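Protein interacting with Hsp90 1 (PDB 4CGU) takes part in pre-rRNA processing and is required for the association of Nop58 with snoRNA. Local coordinates at residues F117-N120 against I121-N125; K86-G90 against A91-L95. All coordinates share one frame; numbering follows the deposited sequence.

Contact 1: F117-N120 against I121-N125; sequences FAEN and ILYIN
Glu119, the first residue of the loop to reach across to the strand, sends its side chain back to the phenol of Tyr123. Its CG lies beside the backbone N (chi1 -67°) and the chain is extended beyond it, which carries OE1 to 2.5 Å from Tyr123 OH. The hydroxyl gives its hydrogen to the syn side of this oxygen, approaching 26° out of the carboxylate plane. OE1 lies at the edge of the ring, and carboxylate and ring planes are turned 58° apart. Ile121 fills the corner between them. Its CD1 lies 3.6 Å from Glu119 OE1, CG1 is 3.8 Å from Glu119 CB, and CG2 sits over one face of the Tyr123 ring, offset toward the rim. A phenylalanine in place of Tyr123 could still pack against Ile121 CG2 but would probably leave Glu119 OE1 without its hydroxyl donor, and the carboxylate freer to swing into solvent.

Asn120 follows at the point where the chain turns into the strand. Three residues with helical backbone angles, Phe117 to Glu119, give way here to a left-handed one, and Asn120 and Ile121 then face Asn116 together: a G1 beta bulge, with asparagine in the position of positive phi. Asn120 has CG anti to its backbone N, and its amide is directed elsewhere, OD1 bonding to Tyr115 OH. Asn116 OD1 takes up Glu119 N, tying the loop to the preceding strand.

The turn thus joins strands 114-116 and 121-123 of the CS domain as a beta hairpin. Strand 121-123 is central in its three-stranded antiparallel sheet: Tyr123 bonds through its backbone to Ser114, Leu122 to Ile130 of strand 129-131, and Leu122's side chain reaches Ile156 of the other sheet.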
loop_
_atom_site.group_PDB
_atom_site.type_symbol
_atom_site.label_atom_id
_atom_site.label_comp_id
_atom_site.label_asym_id
_atom_site.label_seq_id
_atom_site.Cartn_x
_atom_site.Cartn_y
_atom_site.Cartn_z
ATOM N N PHE B 117 -3.280 -9.958 -2.634
ATOM C CA PHE B 117 -3.531 -9.261 -3.895
ATOM C C PHE B 117 -4.239 -10.118 -4.949
ATOM O O PHE B 117 -5.199 -9.670 -5.574
ATOM C CB PHE B 117 -2.223 -8.705 -4.479
ATOM C CG PHE B 117 -1.468 -7.796 -3.540
ATOM C CD1 PHE B 117 -1.832 -6.467 -3.394
ATOM C CD2 PHE B 117 -0.379 -8.269 -2.824
ATOM C CE1 PHE B 117 -1.137 -5.633 -2.538
ATOM C CE2 PHE B 117 0.323 -7.439 -1.976
ATOM C CZ PHE B 117 -0.067 -6.116 -1.827
ATOM N N ALA B 118 -3.754 -11.338 -5.149
ATOM C CA ALA B 118 -4.296 -12.221 -6.181
ATOM C C ALA B 118 -5.688 -12.732 -5.834
ATOM O O ALA B 118 -6.533 -12.885 -6.710
ATOM C CB ALA B 118 -3.345 -13.395 -6.437
ATOM N N GLU B 119 -5.925 -12.988 -4.553
ATOM C CA GLU B 119 -7.223 -13.473 -4.107
ATOM C C GLU B 119 -8.215 -12.330 -3.975
ATOM O O GLU B 119 -9.426 -12.541 -4.054
ATOM C CB GLU B 119 -7.095 -14.172 -2.759
ATOM C CG GLU B 119 -6.302 -15.463 -2.775
ATOM C CD GLU B 119 -6.045 -15.969 -1.375
ATOM O OE1 GLU B 119 -6.432 -15.266 -0.419
ATOM O OE2 GLU B 119 -5.457 -17.059 -1.221
ATOM N N ASN B 120 -7.693 -11.122 -3.782
ATOM C CA ASN B 120 -8.515 -9.970 -3.427
ATOM C C ASN B 120 -9.326 -10.269 -2.158
ATOM O O ASN B 120 -10.528 -10.011 -2.086
ATOM C CB ASN B 120 -9.410 -9.544 -4.596
ATOM C CG ASN B 120 -10.067 -8.193 -4.369
ATOM O OD1 ASN B 120 -9.478 -7.292 -3.773
ATOM N ND2 ASN B 120 -11.297 -8.050 -4.837
ATOM N N ILE B 121 -8.646 -10.827 -1.161
ATOM C CA ILE B 121 -9.263 -11.143 0.121
ATOM C C ILE B 121 -8.553 -10.409 1.249
ATOM O O ILE B 121 -7.325 -10.433 1.345
ATOM C CB ILE B 121 -9.187 -12.655 0.435
ATOM C CG1 ILE B 121 -10.048 -13.468 -0.531
ATOM C CG2 ILE B 121 -9.611 -12.928 1.874
ATOM C CD1 ILE B 121 -9.994 -14.965 -0.260
ATOM N N LEU B 122 -9.334 -9.757 2.102
ATOM C CA LEU B 122 -8.800 -9.124 3.293
ATOM C C LEU B 122 -8.977 -10.051 4.485
ATOM O O LEU B 122 -10.079 -10.236 4.977
ATOM C CB LEU B 122 -9.508 -7.795 3.558
ATOM C CG LEU B 122 -9.031 -7.058 4.812
ATOM C CD1 LEU B 122 -7.549 -6.715 4.713
ATOM C CD2 LEU B 122 -9.850 -5.803 5.037
ATOM N N TYR B 123 -7.883 -10.645 4.939
ATOM C CA TYR B 123 -7.909 -11.504 6.108
ATOM C C TYR B 123 -7.861 -10.631 7.340
ATOM O O TYR B 123 -7.114 -9.657 7.380
ATOM C CB TYR B 123 -6.731 -12.478 6.074
ATOM C CG TYR B 123 -6.855 -13.473 4.943
ATOM C CD1 TYR B 123 -7.563 -14.661 5.109
ATOM C CD2 TYR B 123 -6.291 -13.211 3.699
ATOM C CE1 TYR B 123 -7.693 -15.569 4.069
ATOM C CE2 TYR B 123 -6.410 -14.114 2.657
ATOM C CZ TYR B 123 -7.114 -15.288 2.845
ATOM O OH TYR B 123 -7.238 -16.179 1.804
ATOM N N ILE B 124 -8.680 -10.964 8.332
ATOM C CA ILE B 124 -8.775 -10.166 9.550
ATOM C C ILE B 124 -8.013 -10.836 10.687
ATOM O O ILE B 124 -7.170 -10.215 11.332
ATOM C CB ILE B 124 -10.246 -9.928 9.946
ATOM C CG1 ILE B 124 -10.967 -9.171 8.828
ATOM C CG2 ILE B 124 -10.340 -9.160 11.268
ATOM C CD1 ILE B 124 -10.382 -7.789 8.528
ATOM N N ASN B 125 -8.324 -12.106 10.925
ATOM C CA ASN B 125 -7.515 -12.956 11.792
ATOM C C ASN B 125 -7.686 -14.421 11.417
ATOM O O ASN B 125 -8.131 -14.730 10.314
ATOM C CB ASN B 125 -7.795 -12.712 13.284
ATOM C CG ASN B 125 -9.273 -12.816 13.647
ATOM O OD1 ASN B 125 -10.034 -13.576 13.045
ATOM N ND2 ASN B 125 -9.678 -12.048 14.656
#

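Contact 2: K86-G90 against A91-L95; sequences KRFKG and AAYKL
Phe88 and Tyr93 form an edge-to-face (T-shaped) aromatic pair, with centroids 5.1 Å apart and planes at 88°. Tyr93 supplies the edge: its CE1 stands over the centre of the Phe88 ring, 3.7 Å above the plane. Tyr93 reaches there with CG between its backbone N and carbonyl carbon (chi1 42°), while its hydroxyl bonds to the backbone of another protein's chain. Among apolar contacts, Arg87 CD meets Leu95 CD1 at 3.8 Å, and Phe88 CB lies more loosely against the methyl of Ala91.

The backbone is that of an antiparallel hairpin leading from strand 81-87 into strand 95-101 of the CS domain. Arg87 and Leu95 are a non-hydrogen-bonded pair, and a classic beta bulge sets Lys94 and Leu95 both opposite Ile158. Gly90 turns the loop with positive phi.

The hydrogen bond across the hairpin runs from Phe88 N to Lys94 O, 2.7 Å, bent to 144° at the hydrogen, with the donor well above the carbonyl plane. Two CA-H...O contacts continue it toward the strands: Arg87 CA also meets Lys94 O, at 3.3 Å, and Leu95 CA meets Lys86 O at 3.5 Å. The Arg87 guanidinium makes its salt bridge to Asp135.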
loop_
_atom_site.group_PDB
_atom_site.type_symbol
_atom_site.label_atom_id
_atom_site.label_comp_id
_atom_site.label_asym_id
_atom_site.label_seq_id
_atom_site.Cartn_x
_atom_site.Cartn_y
_atom_site.Cartn_z
ATOM N N LYS B 86 -21.522 -2.268 3.232
ATOM C CA LYS B 86 -22.338 -1.221 2.634
ATOM C C LYS B 86 -21.556 -0.530 1.526
ATOM O O LYS B 86 -20.381 -0.214 1.700
ATOM C CB LYS B 86 -22.752 -0.202 3.694
ATOM C CG LYS B 86 -23.622 0.928 3.163
ATOM C CD LYS B 86 -24.013 1.885 4.275
ATOM C CE LYS B 86 -24.758 3.103 3.740
ATOM N NZ LYS B 86 -24.924 4.165 4.787
ATOM N N ARG B 87 -22.212 -0.303 0.390
ATOM C CA ARG B 87 -21.574 0.326 -0.760
ATOM C C ARG B 87 -21.870 1.817 -0.818
ATOM O O ARG B 87 -22.886 2.277 -0.305
ATOM C CB ARG B 87 -22.012 -0.350 -2.065
ATOM C CG ARG B 87 -21.456 -1.751 -2.252
ATOM C CD ARG B 87 -19.965 -1.730 -2.539
ATOM N NE ARG B 87 -19.682 -1.327 -3.915
ATOM C CZ ARG B 87 -19.592 -2.167 -4.943
ATOM N NH1 ARG B 87 -19.760 -3.472 -4.760
ATOM N NH2 ARG B 87 -19.335 -1.697 -6.157
ATOM N N PHE B 88 -20.975 2.566 -1.449
ATOM C CA PHE B 88 -21.094 4.016 -1.516
ATOM C C PHE B 88 -20.828 4.506 -2.934
ATOM O O PHE B 88 -20.034 3.917 -3.666
ATOM C CB PHE B 88 -20.101 4.682 -0.558
ATOM C CG PHE B 88 -20.421 4.479 0.898
ATOM C CD1 PHE B 88 -19.986 3.346 1.569
ATOM C CD2 PHE B 88 -21.142 5.431 1.601
ATOM C CE1 PHE B 88 -20.275 3.162 2.904
ATOM C CE2 PHE B 88 -21.431 5.252 2.939
ATOM C CZ PHE B 88 -21.000 4.114 3.592
ATOM N N LYS B 89 -21.496 5.592 -3.310
ATOM C CA LYS B 89 -21.267 6.239 -4.596
ATOM C C LYS B 89 -20.753 7.656 -4.360
ATOM O O LYS B 89 -21.143 8.305 -3.392
ATOM C CB LYS B 89 -22.564 6.294 -5.407
ATOM C CG LYS B 89 -23.176 4.936 -5.707
ATOM C CD LYS B 89 -24.522 5.076 -6.401
ATOM C CE LYS B 89 -25.087 3.717 -6.765
ATOM N NZ LYS B 89 -26.397 3.834 -7.459
ATOM N N GLY B 90 -19.875 8.123 -5.242
ATOM C CA GLY B 90 -19.353 9.479 -5.177
ATOM C C GLY B 90 -18.601 9.835 -3.902
ATOM O O GLY B 90 -18.601 10.989 -3.473
ATOM N N ALA B 91 -17.954 8.845 -3.293
ATOM C CA ALA B 91 -17.172 9.082 -2.083
ATOM C C ALA B 91 -15.721 8.622 -2.252
ATOM O O ALA B 91 -15.379 7.970 -3.240
ATOM C CB ALA B 91 -17.822 8.396 -0.880
ATOM N N ALA B 92 -14.875 8.967 -1.287
ATOM C CA ALA B 92 -13.464 8.599 -1.335
ATOM C C ALA B 92 -13.282 7.083 -1.276
ATOM O O ALA B 92 -12.277 6.543 -1.735
ATOM C CB ALA B 92 -12.701 9.281 -0.204
ATOM N N TYR B 93 -14.272 6.399 -0.713
ATOM C CA TYR B 93 -14.272 4.943 -0.653
ATOM C C TYR B 93 -15.529 4.417 -1.336
ATOM O O TYR B 93 -16.495 5.153 -1.512
ATOM C CB TYR B 93 -14.222 4.475 0.803
ATOM C CG TYR B 93 -15.116 5.279 1.720
ATOM C CD1 TYR B 93 -16.474 5.005 1.813
ATOM C CD2 TYR B 93 -14.605 6.326 2.480
ATOM C CE1 TYR B 93 -17.296 5.742 2.644
ATOM C CE2 TYR B 93 -15.423 7.065 3.317
ATOM C CZ TYR B 93 -16.768 6.765 3.394
ATOM O OH TYR B 93 -17.593 7.491 4.221
ATOM N N LYS B 94 -15.501 3.149 -1.731
ATOM C CA LYS B 94 -16.641 2.518 -2.383
ATOM C C LYS B 94 -17.364 1.589 -1.422
ATOM O O LYS B 94 -18.559 1.320 -1.574
ATOM C CB LYS B 94 -16.180 1.700 -3.588
ATOM C CG LYS B 94 -15.433 2.492 -4.649
ATOM C CD LYS B 94 -16.304 3.586 -5.224
ATOM C CE LYS B 94 -15.573 4.357 -6.317
ATOM N NZ LYS B 94 -16.397 5.493 -6.830
ATOM N N LEU B 95 -16.633 1.092 -0.432
ATOM C CA LEU B 95 -17.136 0.027 0.419
ATOM C C LEU B 95 -16.786 0.276 1.876
ATOM O O LEU B 95 -15.655 0.656 2.198
ATOM C CB LEU B 95 -16.538 -1.311 -0.026
ATOM C CG LEU B 95 -16.855 -2.531 0.834
ATOM C CD1 LEU B 95 -18.323 -2.941 0.693
ATOM C CD2 LEU B 95 -15.923 -3.682 0.490
#

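How the contacts relate
From the N terminus, contact 2 comes first, closing the loop between strands 81-87 and 95-101 at one margin of the four-stranded antiparallel sheet. Contact 1 opens only after it has ended and closes the turn from strand 114-116 to 121-123 in the three-stranded sheet. The two hairpins are therefore in series, neither nested nor crossed, and do not touch: their centres are 19 Å apart and their nearest atoms about 8 Å. The loop following strand 129-131 lies between them, with Asn120 of contact 1 on Leu132 and both Arg87 and Leu95 of contact 2 on Pro133. Ile124, packing on Leu154 and Ile156, joins the two sheets of the CS domain.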